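Glutamine aminotransferase class-II domain protein (Ruegeria pomeroyi, PDB 3MDN) probably acts as a class-II glutamine amidotransferase of the Ntn-hydrolase type, releasing ammonia from glutamine. Local coordinates at residues E146-L151 and G163-A168; G221-S226 and G234-L239; R243-G248 and A252-F257. All coordinates share one frame; numbering follows the deposited sequence.

Contact 1 (E146-L151 and G163-A168)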
ATOM      1  N   GLU D 146      -8.411 -17.725  10.576  1.00 25.56           N
ATOM      2  CA  GLU D 146      -8.652 -18.296   9.250  1.00 25.32           C
ATOM      3  C   GLU D 146      -8.808 -19.804   9.351  1.00 25.44           C
ATOM      4  O   GLU D 146      -9.688 -20.380   8.734  1.00 24.38           O
ATOM      5  CB  GLU D 146      -7.560 -17.897   8.268  1.00 24.40           C
ATOM      6  CG  GLU D 146      -7.870 -18.316   6.829  1.00 24.23           C
ATOM      7  CD  GLU D 146      -6.801 -17.973   5.834  1.00 25.30           C
ATOM      8  OE1 GLU D 146      -5.585 -18.017   6.181  1.00 24.56           O
ATOM      9  OE2 GLU D 146      -7.185 -17.711   4.660  1.00 25.45           O
ATOM     10  N   VAL D 147      -7.979 -20.435  10.173  1.00 26.56           N
ATOM     11  CA  VAL D 147      -8.204 -21.833  10.530  1.00 27.77           C
ATOM     12  C   VAL D 147      -9.609 -22.113  11.085  1.00 27.82           C
ATOM     13  O   VAL D 147     -10.303 -23.006  10.596  1.00 27.96           O
ATOM     14  CB  VAL D 147      -7.162 -22.351  11.547  1.00 28.25           C
ATOM     15  CG1 VAL D 147      -7.325 -23.883  11.736  1.00 29.61           C
ATOM     16  CG2 VAL D 147      -5.787 -22.081  11.028  1.00 27.62           C
ATOM     17  N   LEU D 148     -10.036 -21.349  12.084  1.00 27.51           N
ATOM     18  CA  LEU D 148     -11.329 -21.580  12.684  1.00 28.08           C
ATOM     19  C   LEU D 148     -12.416 -21.595  11.580  1.00 27.17           C
ATOM     20  O   LEU D 148     -13.327 -22.432  11.575  1.00 27.74           O
ATOM     21  CB  LEU D 148     -11.623 -20.483  13.710  1.00 28.54           C
ATOM     22  CG  LEU D 148     -12.269 -20.737  15.086  1.00 32.66           C
ATOM     23  CD1 LEU D 148     -13.092 -19.527  15.470  1.00 34.28           C
ATOM     24  CD2 LEU D 148     -13.118 -22.015  15.177  1.00 33.48           C
ATOM     25  N   PHE D 149     -12.332 -20.646  10.663  1.00 26.19           N
ATOM     26  CA  PHE D 149     -13.329 -20.530   9.590  1.00 25.64           C
ATOM     27  C   PHE D 149     -13.283 -21.745   8.672  1.00 24.90           C
ATOM     28  O   PHE D 149     -14.298 -22.342   8.366  1.00 24.30           O
ATOM     29  CB  PHE D 149     -13.074 -19.266   8.773  1.00 24.85           C
ATOM     30  CG  PHE D 149     -13.969 -19.102   7.556  1.00 25.48           C
ATOM     31  CD1 PHE D 149     -15.335 -19.336   7.616  1.00 28.63           C
ATOM     32  CD2 PHE D 149     -13.429 -18.616   6.365  1.00 28.17           C
ATOM     33  CE1 PHE D 149     -16.150 -19.112   6.489  1.00 25.33           C
ATOM     34  CE2 PHE D 149     -14.232 -18.419   5.230  1.00 28.92           C
ATOM     35  CZ  PHE D 149     -15.586 -18.661   5.303  1.00 27.42           C
ATOM     36  N   LEU D 150     -12.098 -22.110   8.234  1.00 23.81           N
ATOM     37  CA  LEU D 150     -11.981 -23.232   7.275  1.00 24.66           C
ATOM     38  C   LEU D 150     -12.275 -24.581   7.925  1.00 23.99           C
ATOM     39  O   LEU D 150     -12.836 -25.475   7.277  1.00 23.12           O
ATOM     40  CB  LEU D 150     -10.610 -23.228   6.617  1.00 22.67           C
ATOM     41  CG  LEU D 150     -10.366 -21.919   5.868  1.00 24.19           C
ATOM     42  CD1 LEU D 150      -8.998 -21.954   5.264  1.00 21.67           C
ATOM     43  CD2 LEU D 150     -11.435 -21.660   4.782  1.00 21.63           C
ATOM     44  N   LEU D 151     -11.882 -24.714   9.194  1.00 24.60           N
ATOM     45  CA  LEU D 151     -12.285 -25.871  10.009  1.00 25.75           C
ATOM     46  C   LEU D 151     -13.801 -25.964  10.161  1.00 25.32           C
ATOM     47  O   LEU D 151     -14.358 -27.050  10.148  1.00 26.17           O
ATOM     48  CB  LEU D 151     -11.690 -25.810  11.410  1.00 26.57           C
ATOM     49  CG  LEU D 151     -10.265 -26.196  11.832  1.00 29.24           C
ATOM     50  CD1 LEU D 151     -10.382 -26.802  13.241  1.00 30.88           C
ATOM     51  CD2 LEU D 151      -9.619 -27.225  10.931  1.00 29.19           C
ATOM     52  N   GLY D 163     -23.683 -26.441  14.791  1.00 27.85           N
ATOM     53  CA  GLY D 163     -22.928 -27.688  15.017  1.00 27.11           C
ATOM     54  C   GLY D 163     -21.504 -27.593  14.478  1.00 27.22           C
ATOM     55  O   GLY D 163     -20.547 -27.986  15.142  1.00 26.97           O
ATOM     56  N   ALA D 164     -21.349 -27.033  13.281  1.00 26.97           N
ATOM     57  CA  ALA D 164     -20.023 -26.979  12.644  1.00 26.85           C
ATOM     58  C   ALA D 164     -19.072 -26.035  13.393  1.00 27.27           C
ATOM     59  O   ALA D 164     -17.920 -26.369  13.614  1.00 27.24           O
ATOM     60  CB  ALA D 164     -20.132 -26.600  11.190  1.00 26.43           C
ATOM     61  N   LEU D 165     -19.551 -24.864  13.798  1.00 27.73           N
ATOM     62  CA  LEU D 165     -18.674 -23.962  14.528  1.00 27.71           C
ATOM     63  C   LEU D 165     -18.310 -24.614  15.871  1.00 27.20           C
ATOM     64  O   LEU D 165     -17.146 -24.626  16.290  1.00 28.14           O
ATOM     65  CB  LEU D 165     -19.324 -22.586  14.712  1.00 27.44           C
ATOM     66  CG  LEU D 165     -18.425 -21.608  15.466  1.00 28.02           C
ATOM     67  CD1 LEU D 165     -17.161 -21.345  14.638  1.00 30.70           C
ATOM     68  CD2 LEU D 165     -19.135 -20.326  15.723  1.00 30.60           C
ATOM     69  N   ALA D 166     -19.325 -25.166  16.530  1.00 27.89           N
ATOM     70  CA  ALA D 166     -19.181 -25.941  17.778  1.00 26.55           C
ATOM     71  C   ALA D 166     -18.058 -27.006  17.679  1.00 25.36           C
ATOM     72  O   ALA D 166     -17.184 -27.110  18.556  1.00 24.38           O
ATOM     73  CB  ALA D 166     -20.518 -26.598  18.146  1.00 26.66           C
ATOM     74  N   ARG D 167     -18.072 -27.780  16.604  1.00 24.57           N
ATOM     75  CA  ARG D 167     -17.032 -28.814  16.391  1.00 23.99           C
ATOM     76  C   ARG D 167     -15.625 -28.250  16.075  1.00 23.86           C
ATOM     77  O   ARG D 167     -14.589 -28.756  16.573  1.00 24.33           O
ATOM     78  CB  ARG D 167     -17.486 -29.812  15.320  1.00 23.43           C
ATOM     79  CG  ARG D 167     -18.581 -30.809  15.784  1.00 24.46           C
ATOM     80  CD  ARG D 167     -18.906 -31.885  14.690  1.00 28.01           C
ATOM     81  NE  ARG D 167     -19.436 -31.274  13.470  1.00 26.62           N
ATOM     82  CZ  ARG D 167     -20.718 -30.971  13.288  1.00 25.62           C
ATOM     83  NH1 ARG D 167     -21.125 -30.402  12.166  1.00 25.51           N
ATOM     84  NH2 ARG D 167     -21.597 -31.251  14.224  1.00 25.72           N
ATOM     85  N   ALA D 168     -15.567 -27.220  15.240  1.00 23.46           N
ATOM     86  CA  ALA D 168     -14.288 -26.578  14.919  1.00 23.65           C
ATOM     87  C   ALA D 168     -13.639 -26.006  16.192  1.00 24.25           C
ATOM     88  O   ALA D 168     -12.425 -26.151  16.423  1.00 24.26           O
ATOM     89  CB  ALA D 168     -14.509 -25.484  13.912  1.00 23.27           C
TER
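Leu151 and Ala168 bring two helical segments together with their CA atoms 5.3 Å apart, where the segment axes approach to 9.0 Å and run at 131° between their N-to-C directions, a steep crossing slightly nearer perpendicular than antiparallel. The small Ala168 is consistent with so close an approach: its CB points toward the other helix and lies 3.8 Å from CB of Leu151, so the two chains meet at the roots of their side chains. One turn earlier on each helix, Leu148 and Leu165 extend the contact. CD2 of Leu148 bends over to touch Ala168 CB at 3.9 Å and meets CD1 of Leu165 at 4.1 Å, the two leucines slanting across one another by a single methyl each. Leu165 gets its branch there because CG stands opposite the backbone N (chi1 -179°), which carries a side chain that starts off past the partner helix back to it. All four residues are buried, and the interface is wholly apolar. Around it, Leu148 also packs on Ile169 and Leu172 of helix 161-179 and on Leu187 of strand 185-192, while Leu165 rests on Phe191 of that strand, placing this helix pair as a layer against the sheet.

Contact 2 (G221-S226 and G234-L239)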
ATOM      1  N   GLY D 221     -32.872  -2.212  10.493  1.00 24.95           N
ATOM      2  CA  GLY D 221     -32.142  -3.458  10.441  1.00 24.41           C
ATOM      3  C   GLY D 221     -31.357  -3.632  11.742  1.00 24.25           C
ATOM      4  O   GLY D 221     -31.270  -2.716  12.561  1.00 23.66           O
ATOM      5  N   TRP D 222     -30.774  -4.812  11.922  1.00 24.46           N
ATOM      6  CA  TRP D 222     -30.018  -5.164  13.130  1.00 24.12           C
ATOM      7  C   TRP D 222     -28.520  -4.877  13.021  1.00 24.56           C
ATOM      8  O   TRP D 222     -27.888  -5.204  12.016  1.00 25.04           O
ATOM      9  CB  TRP D 222     -30.185  -6.660  13.392  1.00 24.08           C
ATOM     10  CG  TRP D 222     -31.597  -7.058  13.733  1.00 24.31           C
ATOM     11  CD1 TRP D 222     -32.592  -7.356  12.860  1.00 24.72           C
ATOM     12  CD2 TRP D 222     -32.154  -7.203  15.044  1.00 25.11           C
ATOM     13  NE1 TRP D 222     -33.745  -7.665  13.530  1.00 24.80           N
ATOM     14  CE2 TRP D 222     -33.508  -7.594  14.880  1.00 24.49           C
ATOM     15  CE3 TRP D 222     -31.646  -7.051  16.341  1.00 24.43           C
ATOM     16  CZ2 TRP D 222     -34.367  -7.843  15.973  1.00 25.54           C
ATOM     17  CZ3 TRP D 222     -32.530  -7.286  17.454  1.00 23.16           C
ATOM     18  CH2 TRP D 222     -33.859  -7.687  17.250  1.00 22.03           C
ATOM     19  N   ALA D 223     -27.945  -4.317  14.077  1.00 25.07           N
ATOM     20  CA  ALA D 223     -26.498  -4.174  14.189  1.00 25.26           C
ATOM     21  C   ALA D 223     -25.997  -5.131  15.267  1.00 25.87           C
ATOM     22  O   ALA D 223     -26.687  -5.355  16.263  1.00 26.36           O
ATOM     23  CB  ALA D 223     -26.106  -2.720  14.532  1.00 24.15           C
ATOM     24  N   VAL D 224     -24.797  -5.671  15.076  1.00 25.63           N
ATOM     25  CA  VAL D 224     -24.122  -6.520  16.045  1.00 25.78           C
ATOM     26  C   VAL D 224     -22.682  -5.998  16.090  1.00 27.21           C
ATOM     27  O   VAL D 224     -22.067  -5.797  15.066  1.00 26.98           O
ATOM     28  CB  VAL D 224     -24.071  -7.998  15.578  1.00 25.79           C
ATOM     29  CG1 VAL D 224     -23.553  -8.897  16.699  1.00 23.29           C
ATOM     30  CG2 VAL D 224     -25.471  -8.480  15.099  1.00 25.36           C
ATOM     31  N   VAL D 225     -22.139  -5.805  17.272  1.00 28.16           N
ATOM     32  CA  VAL D 225     -20.895  -5.095  17.417  1.00 29.97           C
ATOM     33  C   VAL D 225     -20.089  -5.688  18.572  1.00 32.07           C
ATOM     34  O   VAL D 225     -20.642  -6.360  19.463  1.00 31.60           O
ATOM     35  CB  VAL D 225     -21.156  -3.624  17.728  1.00 30.06           C
ATOM     36  CG1 VAL D 225     -21.833  -2.935  16.568  1.00 28.92           C
ATOM     37  CG2 VAL D 225     -22.020  -3.509  18.992  1.00 29.40           C
ATOM     38  N   SER D 226     -18.786  -5.443  18.560  1.00 34.40           N
ATOM     39  CA  SER D 226     -17.932  -5.825  19.672  1.00 38.13           C
ATOM     40  C   SER D 226     -18.023  -4.846  20.834  1.00 41.12           C
ATOM     41  O   SER D 226     -17.668  -5.201  21.960  1.00 42.18           O
ATOM     42  CB  SER D 226     -16.480  -5.941  19.218  1.00 38.22           C
ATOM     43  OG  SER D 226     -16.056  -4.741  18.621  1.00 37.36           O
ATOM     44  N   GLY D 234     -31.523   3.897  22.010  1.00 42.50           N
ATOM     45  CA  GLY D 234     -31.894   2.635  22.645  1.00 39.02           C
ATOM     46  C   GLY D 234     -30.717   1.792  23.126  1.00 36.15           C
ATOM     47  O   GLY D 234     -29.587   1.946  22.658  1.00 35.77           O
ATOM     48  N   ASP D 235     -30.995   0.916  24.088  1.00 33.29           N
ATOM     49  CA  ASP D 235     -29.975   0.100  24.706  1.00 30.50           C
ATOM     50  C   ASP D 235     -29.523  -1.046  23.822  1.00 28.69           C
ATOM     51  O   ASP D 235     -30.283  -1.546  22.989  1.00 29.21           O
ATOM     52  CB  ASP D 235     -30.477  -0.464  26.023  1.00 30.07           C
ATOM     53  CG  ASP D 235     -30.712   0.606  27.035  1.00 30.47           C
ATOM     54  OD1 ASP D 235     -30.247   1.735  26.784  1.00 30.13           O
ATOM     55  OD2 ASP D 235     -31.353   0.325  28.075  1.00 28.60           O
ATOM     56  N   TRP D 236     -28.284  -1.474  24.035  1.00 25.98           N
ATOM     57  CA  TRP D 236     -27.750  -2.634  23.348  1.00 24.55           C
ATOM     58  C   TRP D 236     -28.014  -3.878  24.184  1.00 23.28           C
ATOM     59  O   TRP D 236     -27.957  -3.822  25.391  1.00 20.60           O
ATOM     60  CB  TRP D 236     -26.246  -2.453  23.109  1.00 24.75           C
ATOM     61  CG  TRP D 236     -25.952  -1.423  22.079  1.00 26.85           C
ATOM     62  CD1 TRP D 236     -25.900  -0.072  22.266  1.00 29.79           C
ATOM     63  CD2 TRP D 236     -25.678  -1.652  20.687  1.00 27.38           C
ATOM     64  NE1 TRP D 236     -25.610   0.556  21.070  1.00 30.44           N
ATOM     65  CE2 TRP D 236     -25.465  -0.392  20.091  1.00 29.25           C
ATOM     66  CE3 TRP D 236     -25.614  -2.801  19.884  1.00 26.47           C
ATOM     67  CZ2 TRP D 236     -25.186  -0.245  18.733  1.00 30.12           C
ATOM     68  CZ3 TRP D 236     -25.334  -2.662  18.552  1.00 28.34           C
ATOM     69  CH2 TRP D 236     -25.118  -1.390  17.978  1.00 29.20           C
ATOM     70  N   THR D 237     -28.264  -5.000  23.531  1.00 22.29           N
ATOM     71  CA  THR D 237     -28.487  -6.240  24.253  1.00 22.24           C
ATOM     72  C   THR D 237     -27.174  -7.007  24.251  1.00 21.84           C
ATOM     73  O   THR D 237     -26.647  -7.287  23.194  1.00 21.53           O
ATOM     74  CB  THR D 237     -29.553  -7.116  23.525  1.00 22.67           C
ATOM     75  OG1 THR D 237     -30.778  -6.367  23.348  1.00 21.47           O
ATOM     76  CG2 THR D 237     -29.835  -8.394  24.349  1.00 21.19           C
ATOM     77  N   GLU D 238     -26.647  -7.351  25.416  1.00 20.97           N
ATOM     78  CA  GLU D 238     -25.425  -8.130  25.470  1.00 21.71           C
ATOM     79  C   GLU D 238     -25.670  -9.605  25.063  1.00 21.61           C
ATOM     80  O   GLU D 238     -26.569 -10.244  25.596  1.00 20.70           O
ATOM     81  CB  GLU D 238     -24.804  -8.074  26.890  1.00 21.49           C
ATOM     82  CG  GLU D 238     -23.429  -8.809  26.941  1.00 22.04           C
ATOM     83  CD  GLU D 238     -22.680  -8.643  28.268  1.00 27.55           C
ATOM     84  OE1 GLU D 238     -22.872  -7.634  28.959  1.00 27.45           O
ATOM     85  OE2 GLU D 238     -21.883  -9.534  28.635  1.00 29.47           O
ATOM     86  N   LEU D 239     -24.869 -10.159  24.154  1.00 21.56           N
ATOM     87  CA  LEU D 239     -24.953 -11.587  23.904  1.00 22.26           C
ATOM     88  C   LEU D 239     -24.029 -12.235  24.934  1.00 22.97           C
ATOM     89  O   LEU D 239     -22.826 -12.033  24.908  1.00 23.03           O
ATOM     90  CB  LEU D 239     -24.531 -11.939  22.452  1.00 22.77           C
ATOM     91  CG  LEU D 239     -24.476 -13.412  22.018  1.00 21.66           C
ATOM     92  CD1 LEU D 239     -25.858 -14.057  21.960  1.00 18.93           C
ATOM     93  CD2 LEU D 239     -23.788 -13.556  20.644  1.00 23.26           C
TER
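Trp236, just ahead of edge strand 237-238, folds its indole back over the seven-stranded antiparallel sheet to reach Ala223 and Val225 of strand 221-225. Strand 212-216 runs between the two in the sheet, so the contact is made by a side chain spanning a strand: Trp236 touches Arg214 on the way, while the backbones of Ala223 and Val225 are bonded to Arg214 and Tyr212. Ala223 and Val225, two residues apart, both point toward the tryptophan, whereas Val224 between them points away and packs on Leu245 and Ile247 of the neighbouring sheet.

The six-membered ring does the touching. CG2 of Val225 sits over one face of the indole, 3.4 Å from CZ3 of Trp236, a tight approach, and 3.8 Å from its CE3. The second methyl, CG1 of Val225, comes to 3.9 Å from CH2 of Trp236, and the two side chains cross at about a right angle. Ala223 adds its CB, 3.8 Å from CH2 of Trp236, and its carbonyl O lies obliquely to the ring, 3.8 Å from CZ3 of Trp236. The indole is swung into this place with CG of Trp236 opposite its own carbonyl carbon (chi1 -71°), beside the backbone N.

At the other end of the indole, NE1 of Trp236 is hydrogen-bonded to the backbone O of Glu230, and Pro228 and Leu229 of the connecting loop pack on the same side chain. The chemistry therefore divides along the ring system: the benzene end packs against two apolar strand residues, with a methyl of Val225 over one face, and the pyrrole nitrogen is satisfied by the loop. Such a division ties the connection to the sheet and is likely to limit turning of the indole.

Contact 3 (R243-G248 and A252-F257); sequences RMLTIG and AAERDF
Arg243 and Glu254 meet across the beta hairpin of strands 243-248 and 251-256, whose segment axes approach to 4.6 Å. Its antiparallel register rests on the Thr246-Ala253 pair, bonded both ways (Thr246 N to Ala253 O 2.8 Å, Ala253 N to Thr246 O 2.9 Å), and on Met244 N to Arg255 O at 2.9 Å; the return bond of that last pair is weak. Arg243 bends at chi2 and chi3 (-69° and -86°), laying its guanidinium over the backbone N of Arg255. In the guanidinium plane, NE and NH2 of Arg243 both grip OE1 of Glu254, at 2.9 and 3.1 Å, while NH1 of Arg243 bonds Asp256 OD1 at 2.7 Å from above the carboxylate plane. OE2 of Glu254 is held by Tyr213 OH. Met244, a selenomethionine, makes an oblique Met-aromatic contact, its SE 5.3 Å from the Phe257 ring centroid. Replacing Arg243 with a leucine would probably leave Asp256 without this counter-charge and Glu254 to Tyr213 and a long, weak ion pair with Arg240. Three bonds from one guanidinium to two acids thus pin the hairpin's open end, where the acids probably offset the positive charge gathered by Arg243 and nearby Arg240.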
ATOM      1  N   ARG D 243     -23.306 -18.530  24.019  1.00 27.03           N
ATOM      2  CA  ARG D 243     -24.555 -18.215  23.284  1.00 26.41           C
ATOM      3  C   ARG D 243     -24.286 -17.952  21.797  1.00 25.57           C
ATOM      4  O   ARG D 243     -23.222 -17.476  21.451  1.00 24.13           O
ATOM      5  CB  ARG D 243     -25.251 -16.957  23.872  1.00 26.48           C
ATOM      6  CG  ARG D 243     -25.690 -17.065  25.313  1.00 28.15           C
ATOM      7  CD  ARG D 243     -26.865 -18.047  25.478  1.00 30.09           C
ATOM      8  NE  ARG D 243     -28.140 -17.374  25.257  1.00 31.43           N
ATOM      9  CZ  ARG D 243     -29.328 -17.959  25.332  1.00 29.40           C
ATOM     10  NH1 ARG D 243     -29.423 -19.247  25.599  1.00 30.79           N
ATOM     11  NH2 ARG D 243     -30.423 -17.252  25.137  1.00 28.61           N
HETATM   12  N   MSE D 244     -25.275 -18.242  20.953  1.00 25.05           N
HETATM   13  CA  MSE D 244     -25.214 -17.950  19.516  1.00 26.44           C
HETATM   14  C   MSE D 244     -26.462 -17.195  19.072  1.00 25.85           C
HETATM   15  O   MSE D 244     -27.592 -17.573  19.411  1.00 25.71           O
HETATM   16  CB  MSE D 244     -25.048 -19.228  18.671  1.00 26.01           C
HETATM   17  CG  MSE D 244     -25.141 -18.976  17.143  1.00 32.28           C
HETATM   18 SE   MSE D 244     -24.507 -20.493  16.023  1.00 39.84          SE
HETATM   19  CE  MSE D 244     -22.752 -20.580  16.774  1.00 31.52           C
ATOM     20  N   LEU D 245     -26.244 -16.139  18.302  1.00 25.21           N
ATOM     21  CA  LEU D 245     -27.308 -15.281  17.865  1.00 25.44           C
ATOM     22  C   LEU D 245     -27.544 -15.566  16.392  1.00 25.78           C
ATOM     23  O   LEU D 245     -26.586 -15.741  15.626  1.00 26.01           O
ATOM     24  CB  LEU D 245     -26.852 -13.834  18.022  1.00 25.42           C
ATOM     25  CG  LEU D 245     -27.761 -12.713  17.518  1.00 26.19           C
ATOM     26  CD1 LEU D 245     -29.019 -12.622  18.432  1.00 23.44           C
ATOM     27  CD2 LEU D 245     -26.993 -11.372  17.471  1.00 23.27           C
ATOM     28  N   THR D 246     -28.800 -15.587  15.981  1.00 25.52           N
ATOM     29  CA  THR D 246     -29.144 -15.831  14.585  1.00 26.12           C
ATOM     30  C   THR D 246     -30.124 -14.731  14.187  1.00 26.90           C
ATOM     31  O   THR D 246     -31.150 -14.552  14.848  1.00 27.00           O
ATOM     32  CB  THR D 246     -29.827 -17.218  14.415  1.00 27.01           C
ATOM     33  OG1 THR D 246     -28.887 -18.276  14.700  1.00 27.08           O
ATOM     34  CG2 THR D 246     -30.421 -17.389  12.993  1.00 25.19           C
ATOM     35  N   ILE D 247     -29.784 -13.986  13.135  1.00 27.57           N
ATOM     36  CA  ILE D 247     -30.654 -12.974  12.572  1.00 28.38           C
ATOM     37  C   ILE D 247     -30.959 -13.287  11.114  1.00 28.94           C
ATOM     38  O   ILE D 247     -30.059 -13.294  10.245  1.00 28.82           O
ATOM     39  CB  ILE D 247     -30.059 -11.565  12.700  1.00 28.84           C
ATOM     40  CG1 ILE D 247     -29.868 -11.224  14.201  1.00 28.93           C
ATOM     41  CG2 ILE D 247     -31.038 -10.545  12.067  1.00 27.54           C
ATOM     42  CD1 ILE D 247     -28.771 -10.217  14.459  1.00 31.65           C
ATOM     43  N   GLY D 248     -32.226 -13.571  10.849  1.00 28.72           N
ATOM     44  CA  GLY D 248     -32.629 -13.971   9.505  1.00 30.80           C
ATOM     45  C   GLY D 248     -34.079 -13.648   9.225  1.00 31.90           C
ATOM     46  O   GLY D 248     -34.627 -12.682   9.755  1.00 31.80           O
ATOM     47  N   ALA D 252     -34.548 -11.960  15.217  1.00 32.11           N
ATOM     48  CA  ALA D 252     -33.326 -12.301  15.948  1.00 32.19           C
ATOM     49  C   ALA D 252     -33.628 -13.289  17.061  1.00 31.85           C
ATOM     50  O   ALA D 252     -34.550 -13.084  17.821  1.00 32.04           O
ATOM     51  CB  ALA D 252     -32.700 -11.060  16.534  1.00 32.84           C
ATOM     52  N   ALA D 253     -32.851 -14.360  17.161  1.00 31.33           N
ATOM     53  CA  ALA D 253     -33.075 -15.354  18.202  1.00 30.54           C
ATOM     54  C   ALA D 253     -31.739 -15.863  18.747  1.00 30.34           C
ATOM     55  O   ALA D 253     -30.748 -15.972  17.995  1.00 29.64           O
ATOM     56  CB  ALA D 253     -33.908 -16.510  17.648  1.00 30.61           C
ATOM     57  N   GLU D 254     -31.707 -16.150  20.043  1.00 28.94           N
ATOM     58  CA  GLU D 254     -30.525 -16.705  20.697  1.00 30.31           C
ATOM     59  C   GLU D 254     -30.718 -18.171  21.055  1.00 30.50           C
ATOM     60  O   GLU D 254     -31.843 -18.631  21.209  1.00 30.39           O
ATOM     61  CB  GLU D 254     -30.217 -15.958  21.992  1.00 30.43           C
ATOM     62  CG  GLU D 254     -29.544 -14.601  21.836  1.00 30.05           C
ATOM     63  CD  GLU D 254     -29.175 -14.001  23.200  1.00 28.49           C
ATOM     64  OE1 GLU D 254     -28.827 -14.769  24.122  1.00 24.45           O
ATOM     65  OE2 GLU D 254     -29.210 -12.767  23.332  1.00 28.21           O
ATOM     66  N   ARG D 255     -29.605 -18.864  21.274  1.00 30.99           N
ATOM     67  CA  ARG D 255     -29.567 -20.312  21.427  1.00 31.99           C
ATOM     68  C   ARG D 255     -28.306 -20.613  22.234  1.00 31.77           C
ATOM     69  O   ARG D 255     -27.307 -19.892  22.093  1.00 31.46           O
ATOM     70  CB  ARG D 255     -29.390 -20.881  20.032  1.00 33.03           C
ATOM     71  CG  ARG D 255     -30.273 -22.000  19.621  1.00 36.80           C
ATOM     72  CD  ARG D 255     -29.901 -22.322  18.162  1.00 41.34           C
ATOM     73  NE  ARG D 255     -29.450 -23.711  18.064  1.00 45.13           N
ATOM     74  CZ  ARG D 255     -29.239 -24.379  16.934  1.00 44.44           C
ATOM     75  NH1 ARG D 255     -29.429 -23.807  15.744  1.00 44.31           N
ATOM     76  NH2 ARG D 255     -28.844 -25.638  17.005  1.00 45.32           N
ATOM     77  N   ASP D 256     -28.311 -21.667  23.047  1.00 31.73           N
ATOM     78  CA  ASP D 256     -27.118 -22.058  23.816  1.00 32.48           C
ATOM     79  C   ASP D 256     -26.036 -22.526  22.852  1.00 32.61           C
ATOM     80  O   ASP D 256     -26.328 -23.053  21.773  1.00 32.87           O
ATOM     81  CB  ASP D 256     -27.395 -23.169  24.865  1.00 32.83           C
ATOM     82  CG  ASP D 256     -28.197 -22.667  26.095  1.00 35.20           C
ATOM     83  OD1 ASP D 256     -28.157 -21.450  26.425  1.00 35.87           O
ATOM     84  OD2 ASP D 256     -28.867 -23.509  26.749  1.00 37.69           O
ATOM     85  N   PHE D 257     -24.785 -22.314  23.233  1.00 32.66           N
ATOM     86  CA  PHE D 257     -23.672 -22.643  22.353  1.00 33.75           C
ATOM     87  C   PHE D 257     -22.477 -23.058  23.194  1.00 35.02           C
ATOM     88  O   PHE D 257     -21.954 -22.279  23.987  1.00 35.29           O
ATOM     89  CB  PHE D 257     -23.309 -21.444  21.461  1.00 32.69           C
ATOM     90  CG  PHE D 257     -22.115 -21.692  20.558  1.00 32.05           C
ATOM     91  CD1 PHE D 257     -22.258 -22.430  19.386  1.00 30.20           C
ATOM     92  CD2 PHE D 257     -20.849 -21.218  20.902  1.00 29.48           C
ATOM     93  CE1 PHE D 257     -21.171 -22.673  18.545  1.00 33.27           C
ATOM     94  CE2 PHE D 257     -19.748 -21.458  20.072  1.00 34.85           C
ATOM     95  CZ  PHE D 257     -19.910 -22.195  18.879  1.00 33.00           C
TER

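In the fold
Contact 1 is fully buried helix packing made by aliphatic carbons alone; contact 2, also mostly buried, is aromatic-on-aliphatic, and contact 3, at the sheet margin, mixes backbone bonds with charge. Contacts 1 and 2 lie on opposite sides of the chain's centre, with centres about 24 Å apart, and do not touch. Contact 3 joins both: Leu165 and Ala166 of contact 1 pack on Phe257, and Leu165 also on Met244, whereas from the facing sheet Trp222 meets Ile247 and Ala252, and Val224 meets Ile247. Helix layer, hairpin sheet and second sheet are thereby stacked in the order consistent with the layered Ntn-hydrolase fold.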